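Local coordinates for CRISPR-associated protein Cse2 (PDB 2ZCA), which probably takes part in CRISPR-based antiviral defence as a Cse2-family component of the type I-E system, at residues 43-46 / 47-51; 104-108 / 109-113. All blocks are in the same frame, centred on the assembly; numbering follows the deposited sequence.

Interaction 1. Residues 43-46 / 47-51; sequences PYVE and PFLAK
A proline kink lies within helix 42-49: Pro47 breaks the bonding, its ring lying against Pro43 O. Pro47 has no N-H to give to that carbonyl, and its CD sits 3.2 Å from Pro43 O instead. Phe48 N also lacks a bond to the turn before; the oxygen it would have used, Tyr44 O, accepts from Trp10 NE1. Phe48 N turns to Val45 O, three residues back, at 3.0 Å, lying above the carbonyl plane with its N-H bent to 132°. The same Val45 O takes Leu49 N at 3.1 Å, in the carbonyl plane and nearly straight (167°). The next bond, Ala50 N to Glu46 O at 2.8 Å, has its donor nearly in line with the C=O.

On the side facing helix 56-71, Val45 and Leu49 pack one turn apart. With Val45 CG1 anti to the backbone N (chi1 177°), this methyl lies beside the carbonyl carbon, where it meets Leu49 CD1. Glu46, bent at chi2, hydrogen-bonds through OE2 to Tyr63 of helix 56-71. Phe48 points elsewhere, to the rings of Phe7 and Trp10 in helix 3-15. Leu49 CD1 touches two side chains, Val45 CG1 at 3.6 Å and Glu46 OE2 at 3.7 Å.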
ATOM      1  N   PRO A  43      -3.154  -0.136 -17.906  1.00 11.62           N
ATOM      2  CA  PRO A  43      -2.874   1.100 -18.650  1.00 11.34           C
ATOM      3  C   PRO A  43      -2.541   2.290 -17.744  1.00 12.47           C
ATOM      4  O   PRO A  43      -1.948   3.276 -18.191  1.00 12.63           O
ATOM      5  CB  PRO A  43      -4.169   1.331 -19.431  1.00 13.05           C
ATOM      6  CG  PRO A  43      -4.665  -0.054 -19.672  1.00 11.72           C
ATOM      7  CD  PRO A  43      -4.444  -0.713 -18.323  1.00  9.91           C
ATOM      8  N   TYR A  44      -2.921   2.194 -16.475  1.00 11.37           N
ATOM      9  CA  TYR A  44      -2.693   3.277 -15.517  1.00 11.86           C
ATOM     10  C   TYR A  44      -1.420   3.127 -14.694  1.00 12.92           C
ATOM     11  O   TYR A  44      -1.023   4.052 -13.981  1.00 13.70           O
ATOM     12  CB  TYR A  44      -3.890   3.384 -14.571  1.00 11.76           C
ATOM     13  CG  TYR A  44      -5.191   3.655 -15.285  1.00 13.93           C
ATOM     14  CD1 TYR A  44      -5.470   4.916 -15.812  1.00 16.09           C
ATOM     15  CD2 TYR A  44      -6.130   2.642 -15.464  1.00 13.64           C
ATOM     16  CE1 TYR A  44      -6.659   5.160 -16.501  1.00 17.60           C
ATOM     17  CE2 TYR A  44      -7.319   2.874 -16.153  1.00 16.56           C
ATOM     18  CZ  TYR A  44      -7.576   4.133 -16.668  1.00 17.58           C
ATOM     19  OH  TYR A  44      -8.751   4.358 -17.352  1.00 19.62           O
ATOM     20  N   VAL A  45      -0.782   1.968 -14.791  1.00 11.57           N
ATOM     21  CA  VAL A  45       0.431   1.711 -14.028  1.00 11.86           C
ATOM     22  C   VAL A  45       1.662   1.435 -14.896  1.00 12.17           C
ATOM     23  O   VAL A  45       2.762   1.890 -14.578  1.00 12.65           O
ATOM     24  CB  VAL A  45       0.215   0.519 -13.071  1.00 11.82           C
ATOM     25  CG1 VAL A  45       1.499   0.202 -12.318  1.00  9.90           C
ATOM     26  CG2 VAL A  45      -0.906   0.851 -12.088  1.00 11.79           C
ATOM     27  N   GLU A  46       1.480   0.704 -15.992  1.00 12.62           N
ATOM     28  CA  GLU A  46       2.605   0.363 -16.857  1.00 13.13           C
ATOM     29  C   GLU A  46       3.393   1.559 -17.399  1.00 14.25           C
ATOM     30  O   GLU A  46       4.620   1.504 -17.486  1.00 14.73           O
ATOM     31  CB  GLU A  46       2.138  -0.539 -18.004  1.00 13.67           C
ATOM     32  CG  GLU A  46       1.747  -1.950 -17.555  1.00 13.68           C
ATOM     33  CD  GLU A  46       2.862  -2.669 -16.802  1.00 15.03           C
ATOM     34  OE1 GLU A  46       4.039  -2.523 -17.194  1.00 13.00           O
ATOM     35  OE2 GLU A  46       2.562  -3.395 -15.825  1.00 11.84           O
ATOM     36  N   PRO A  47       2.706   2.650 -17.777  1.00 15.31           N
ATOM     37  CA  PRO A  47       3.450   3.806 -18.291  1.00 16.16           C
ATOM     38  C   PRO A  47       4.455   4.310 -17.250  1.00 16.18           C
ATOM     39  O   PRO A  47       5.502   4.862 -17.593  1.00 16.90           O
ATOM     40  CB  PRO A  47       2.351   4.820 -18.576  1.00 16.51           C
ATOM     41  CG  PRO A  47       1.223   3.945 -19.035  1.00 17.27           C
ATOM     42  CD  PRO A  47       1.260   2.820 -18.003  1.00 15.74           C
ATOM     43  N   PHE A  48       4.131   4.115 -15.975  1.00 14.32           N
ATOM     44  CA  PHE A  48       5.025   4.531 -14.900  1.00 13.51           C
ATOM     45  C   PHE A  48       6.157   3.519 -14.734  1.00 13.60           C
ATOM     46  O   PHE A  48       7.333   3.884 -14.687  1.00 13.98           O
ATOM     47  CB  PHE A  48       4.265   4.647 -13.574  1.00 12.65           C
ATOM     48  CG  PHE A  48       5.145   5.000 -12.406  1.00 12.07           C
ATOM     49  CD1 PHE A  48       5.473   6.324 -12.138  1.00 13.79           C
ATOM     50  CD2 PHE A  48       5.687   3.999 -11.604  1.00 13.61           C
ATOM     51  CE1 PHE A  48       6.333   6.649 -11.085  1.00 12.00           C
ATOM     52  CE2 PHE A  48       6.548   4.309 -10.549  1.00 11.80           C
ATOM     53  CZ  PHE A  48       6.872   5.638 -10.290  1.00 12.08           C
ATOM     54  N   LEU A  49       5.797   2.242 -14.645  1.00 13.56           N
ATOM     55  CA  LEU A  49       6.784   1.184 -14.464  1.00 15.43           C
ATOM     56  C   LEU A  49       7.786   1.140 -15.608  1.00 16.24           C
ATOM     57  O   LEU A  49       8.926   0.714 -15.426  1.00 17.19           O
ATOM     58  CB  LEU A  49       6.086  -0.173 -14.327  1.00 15.10           C
ATOM     59  CG  LEU A  49       5.197  -0.327 -13.086  1.00 13.74           C
ATOM     60  CD1 LEU A  49       4.479  -1.664 -13.124  1.00 10.95           C
ATOM     61  CD2 LEU A  49       6.045  -0.217 -11.829  1.00 13.26           C
ATOM     62  N   ALA A  50       7.359   1.595 -16.781  1.00 18.10           N
ATOM     63  CA  ALA A  50       8.215   1.603 -17.963  1.00 21.42           C
ATOM     64  C   ALA A  50       9.420   2.521 -17.796  1.00 23.00           C
ATOM     65  O   ALA A  50      10.435   2.345 -18.471  1.00 23.68           O
ATOM     66  CB  ALA A  50       7.409   2.026 -19.187  1.00 22.16           C
ATOM     67  N   LYS A  51       9.306   3.497 -16.899  1.00 23.15           N
ATOM     68  CA  LYS A  51      10.386   4.453 -16.650  1.00 24.96           C
ATOM     69  C   LYS A  51      11.522   3.868 -15.819  1.00 25.78           C
ATOM     70  O   LYS A  51      12.536   4.530 -15.596  1.00 26.18           O
ATOM     71  CB  LYS A  51       9.847   5.694 -15.934  1.00 26.32           C
ATOM     72  CG  LYS A  51       8.779   6.459 -16.696  1.00 28.86           C
ATOM     73  CD  LYS A  51       8.319   7.674 -15.901  1.00 31.45           C
ATOM     74  CE  LYS A  51       7.220   8.441 -16.623  1.00 33.50           C
ATOM     75  NZ  LYS A  51       7.674   8.965 -17.942  1.00 34.53           N
TER

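Interaction 2. Residues 104-108 / 109-113; sequences LEADR and DQIAF
Chi1 of 62° sets the Asp107 carboxylate between its backbone N and carbonyl carbon, and chi1 of -48° with an extended chain turns the Gln110 amide back to the Asp107 backbone N-H. Together they form a variant of the capping box at the entry to helix 111-121, with one half of the box made: Asp107 N donates to Gln110 OE1 at 2.9 Å, in the amide plane, on a lone pair and nearly straight (161°). Asp107 OD1, met on its anti side and from out of the carboxylate plane, accepts from Asp109 N at 2.8 Å, one residue short of the classical partner. Asp107 O also takes two donors: Ile111 N, 3.0 Å from it and nearly in line with the C=O, and Gln110 N, tilted well above the carbonyl plane.

Water extends the network: one molecule donates to both Gln110 OE1 and Glu105 O, so that OE1 has two donors. Another donates to Asp107 OD2 and Asp109 OD2, which probably eases the proximity of two acidic groups. Next to the cap, Ala106, just before the N-cap Asp107, and Ile111, four residues after it, sit in the positions of a hydrophobic staple. The staple is loose, with Ala106 CB 4.4 Å from Ile111 CD1.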
ATOM      1  N   LEU A 104       2.793  -8.289  10.154  1.00 10.40           N
ATOM      2  CA  LEU A 104       4.251  -8.304  10.186  1.00 11.54           C
ATOM      3  C   LEU A 104       4.793  -9.699   9.864  1.00 13.11           C
ATOM      4  O   LEU A 104       5.888  -9.839   9.325  1.00 14.58           O
ATOM      5  CB  LEU A 104       4.761  -7.878  11.566  1.00 11.83           C
ATOM      6  CG  LEU A 104       4.394  -6.483  12.069  1.00 13.09           C
ATOM      7  CD1 LEU A 104       5.034  -6.264  13.439  1.00 14.58           C
ATOM      8  CD2 LEU A 104       4.882  -5.429  11.081  1.00 14.13           C
ATOM      9  N   GLU A 105       4.017 -10.728  10.189  1.00 12.34           N
ATOM     10  CA  GLU A 105       4.434 -12.114   9.962  1.00 13.57           C
ATOM     11  C   GLU A 105       4.045 -12.682   8.598  1.00 14.62           C
ATOM     12  O   GLU A 105       4.410 -13.806   8.270  1.00 15.94           O
ATOM     13  CB  GLU A 105       3.845 -13.009  11.062  1.00 14.50           C
ATOM     14  CG  GLU A 105       4.277 -12.616  12.469  1.00 12.53           C
ATOM     15  CD  GLU A 105       3.275 -13.021  13.542  1.00 13.50           C
ATOM     16  OE1 GLU A 105       2.230 -13.625  13.206  1.00 13.95           O
ATOM     17  OE2 GLU A 105       3.536 -12.725  14.728  1.00 13.61           O
ATOM     18  N   ALA A 106       3.321 -11.905   7.801  1.00 15.91           N
ATOM     19  CA  ALA A 106       2.866 -12.367   6.491  1.00 17.02           C
ATOM     20  C   ALA A 106       3.976 -12.644   5.483  1.00 18.09           C
ATOM     21  O   ALA A 106       4.917 -11.858   5.347  1.00 16.48           O
ATOM     22  CB  ALA A 106       1.884 -11.353   5.897  1.00 18.62           C
ATOM     23  N   ASP A 107       3.861 -13.766   4.775  1.00 18.16           N
ATOM     24  CA  ASP A 107       4.847 -14.104   3.754  1.00 18.29           C
ATOM     25  C   ASP A 107       4.298 -13.729   2.380  1.00 18.33           C
ATOM     26  O   ASP A 107       3.244 -13.101   2.277  1.00 17.63           O
ATOM     27  CB  ASP A 107       5.228 -15.594   3.794  1.00 20.00           C
ATOM     28  CG  ASP A 107       4.057 -16.520   3.528  1.00 20.47           C
ATOM     29  OD1 ASP A 107       3.120 -16.136   2.796  1.00 21.53           O
ATOM     30  OD2 ASP A 107       4.091 -17.658   4.042  1.00 22.77           O
ATOM     31  N   ARG A 108       5.007 -14.116   1.324  1.00 18.29           N
ATOM     32  CA  ARG A 108       4.586 -13.778  -0.032  1.00 19.25           C
ATOM     33  C   ARG A 108       3.145 -14.130  -0.393  1.00 18.80           C
ATOM     34  O   ARG A 108       2.507 -13.411  -1.164  1.00 18.31           O
ATOM     35  CB  ARG A 108       5.530 -14.421  -1.053  1.00 22.26           C
ATOM     36  CG  ARG A 108       6.927 -13.833  -1.059  1.00 26.69           C
ATOM     37  CD  ARG A 108       7.732 -14.325  -2.254  1.00 30.58           C
ATOM     38  NE  ARG A 108       9.055 -13.709  -2.323  1.00 33.83           N
ATOM     39  CZ  ARG A 108      10.031 -13.927  -1.447  1.00 36.06           C
ATOM     40  NH1 ARG A 108       9.837 -14.750  -0.425  1.00 36.81           N
ATOM     41  NH2 ARG A 108      11.206 -13.328  -1.594  1.00 38.00           N
ATOM     42  N   ASP A 109       2.625 -15.221   0.156  1.00 17.91           N
ATOM     43  CA  ASP A 109       1.261 -15.636  -0.169  1.00 17.86           C
ATOM     44  C   ASP A 109       0.171 -14.979   0.674  1.00 16.43           C
ATOM     45  O   ASP A 109      -1.015 -15.119   0.381  1.00 16.78           O
ATOM     46  CB  ASP A 109       1.135 -17.156  -0.048  1.00 20.61           C
ATOM     47  CG  ASP A 109       2.153 -17.895  -0.892  1.00 23.43           C
ATOM     48  OD1 ASP A 109       2.280 -17.571  -2.092  1.00 23.26           O
ATOM     49  OD2 ASP A 109       2.820 -18.804  -0.355  1.00 24.72           O
ATOM     50  N   GLN A 110       0.571 -14.245   1.706  1.00 15.54           N
ATOM     51  CA  GLN A 110      -0.391 -13.611   2.602  1.00 13.23           C
ATOM     52  C   GLN A 110      -0.383 -12.084   2.601  1.00 12.99           C
ATOM     53  O   GLN A 110      -1.397 -11.458   2.911  1.00 11.70           O
ATOM     54  CB  GLN A 110      -0.131 -14.063   4.042  1.00 15.92           C
ATOM     55  CG  GLN A 110       0.030 -15.559   4.244  1.00 15.57           C
ATOM     56  CD  GLN A 110       0.655 -15.880   5.590  1.00 17.52           C
ATOM     57  OE1 GLN A 110       1.797 -15.498   5.862  1.00 16.28           O
ATOM     58  NE2 GLN A 110      -0.093 -16.575   6.444  1.00 18.89           N
ATOM     59  N   ILE A 111       0.759 -11.493   2.269  1.00 12.07           N
ATOM     60  CA  ILE A 111       0.905 -10.040   2.311  1.00 12.66           C
ATOM     61  C   ILE A 111      -0.141  -9.192   1.583  1.00 11.91           C
ATOM     62  O   ILE A 111      -0.626  -8.207   2.140  1.00 10.61           O
ATOM     63  CB  ILE A 111       2.332  -9.614   1.858  1.00 14.17           C
ATOM     64  CG1 ILE A 111       2.527  -8.111   2.087  1.00 14.55           C
ATOM     65  CG2 ILE A 111       2.557  -9.964   0.399  1.00 14.52           C
ATOM     66  CD1 ILE A 111       2.329  -7.685   3.528  1.00 17.57           C
ATOM     67  N   ALA A 112      -0.502  -9.555   0.356  1.00 11.66           N
ATOM     68  CA  ALA A 112      -1.489  -8.764  -0.373  1.00 12.59           C
ATOM     69  C   ALA A 112      -2.827  -8.742   0.364  1.00 13.25           C
ATOM     70  O   ALA A 112      -3.419  -7.682   0.567  1.00 13.49           O
ATOM     71  CB  ALA A 112      -1.671  -9.316  -1.791  1.00 11.91           C
ATOM     72  N   PHE A 113      -3.296  -9.918   0.772  1.00 12.42           N
ATOM     73  CA  PHE A 113      -4.563 -10.024   1.485  1.00 15.37           C
ATOM     74  C   PHE A 113      -4.535  -9.279   2.818  1.00 13.23           C
ATOM     75  O   PHE A 113      -5.437  -8.502   3.123  1.00 11.56           O
ATOM     76  CB  PHE A 113      -4.905 -11.494   1.742  1.00 18.97           C
ATOM     77  CG  PHE A 113      -6.152 -11.694   2.558  1.00 23.34           C
ATOM     78  CD1 PHE A 113      -7.407 -11.436   2.013  1.00 26.72           C
ATOM     79  CD2 PHE A 113      -6.072 -12.130   3.878  1.00 25.77           C
ATOM     80  CE1 PHE A 113      -8.567 -11.608   2.771  1.00 28.67           C
ATOM     81  CE2 PHE A 113      -7.226 -12.304   4.646  1.00 28.12           C
ATOM     82  CZ  PHE A 113      -8.476 -12.042   4.089  1.00 28.31           C
TER
HETATM   83  O   HOH W   1       3.857 -16.277   7.498  1.00 22.84           O
HETATM   84  O   HOH W   2       3.714 -19.622   1.926  1.00 21.58           O
HETATM   85  O   HOH W   3       0.214 -11.995  -1.267  1.00 17.10           O

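Overall arrangement
Both interactions are short-range and lie in series along an all-helical chain: interaction 1 finishes before interaction 2 begins, so they neither nest nor cross. Following the N-terminal helices 3-15 and 20-29, interaction 1 kinks helix 42-49 and sets side chains against these two helices and the later helix 56-71. The chain then runs through helices 56-71, 82-90 and 96-104 to interaction 2, which closes the turn between helices 96-104 and 111-121 and whose Ile111 rests on Trp138 and Phe139, in the loop after helix 128-136. The centres of interactions 1 and 2 are about 25 Å apart. Their nearest atoms stay about 14 Å apart. The two thus shape a kink in one helix and the entry to another.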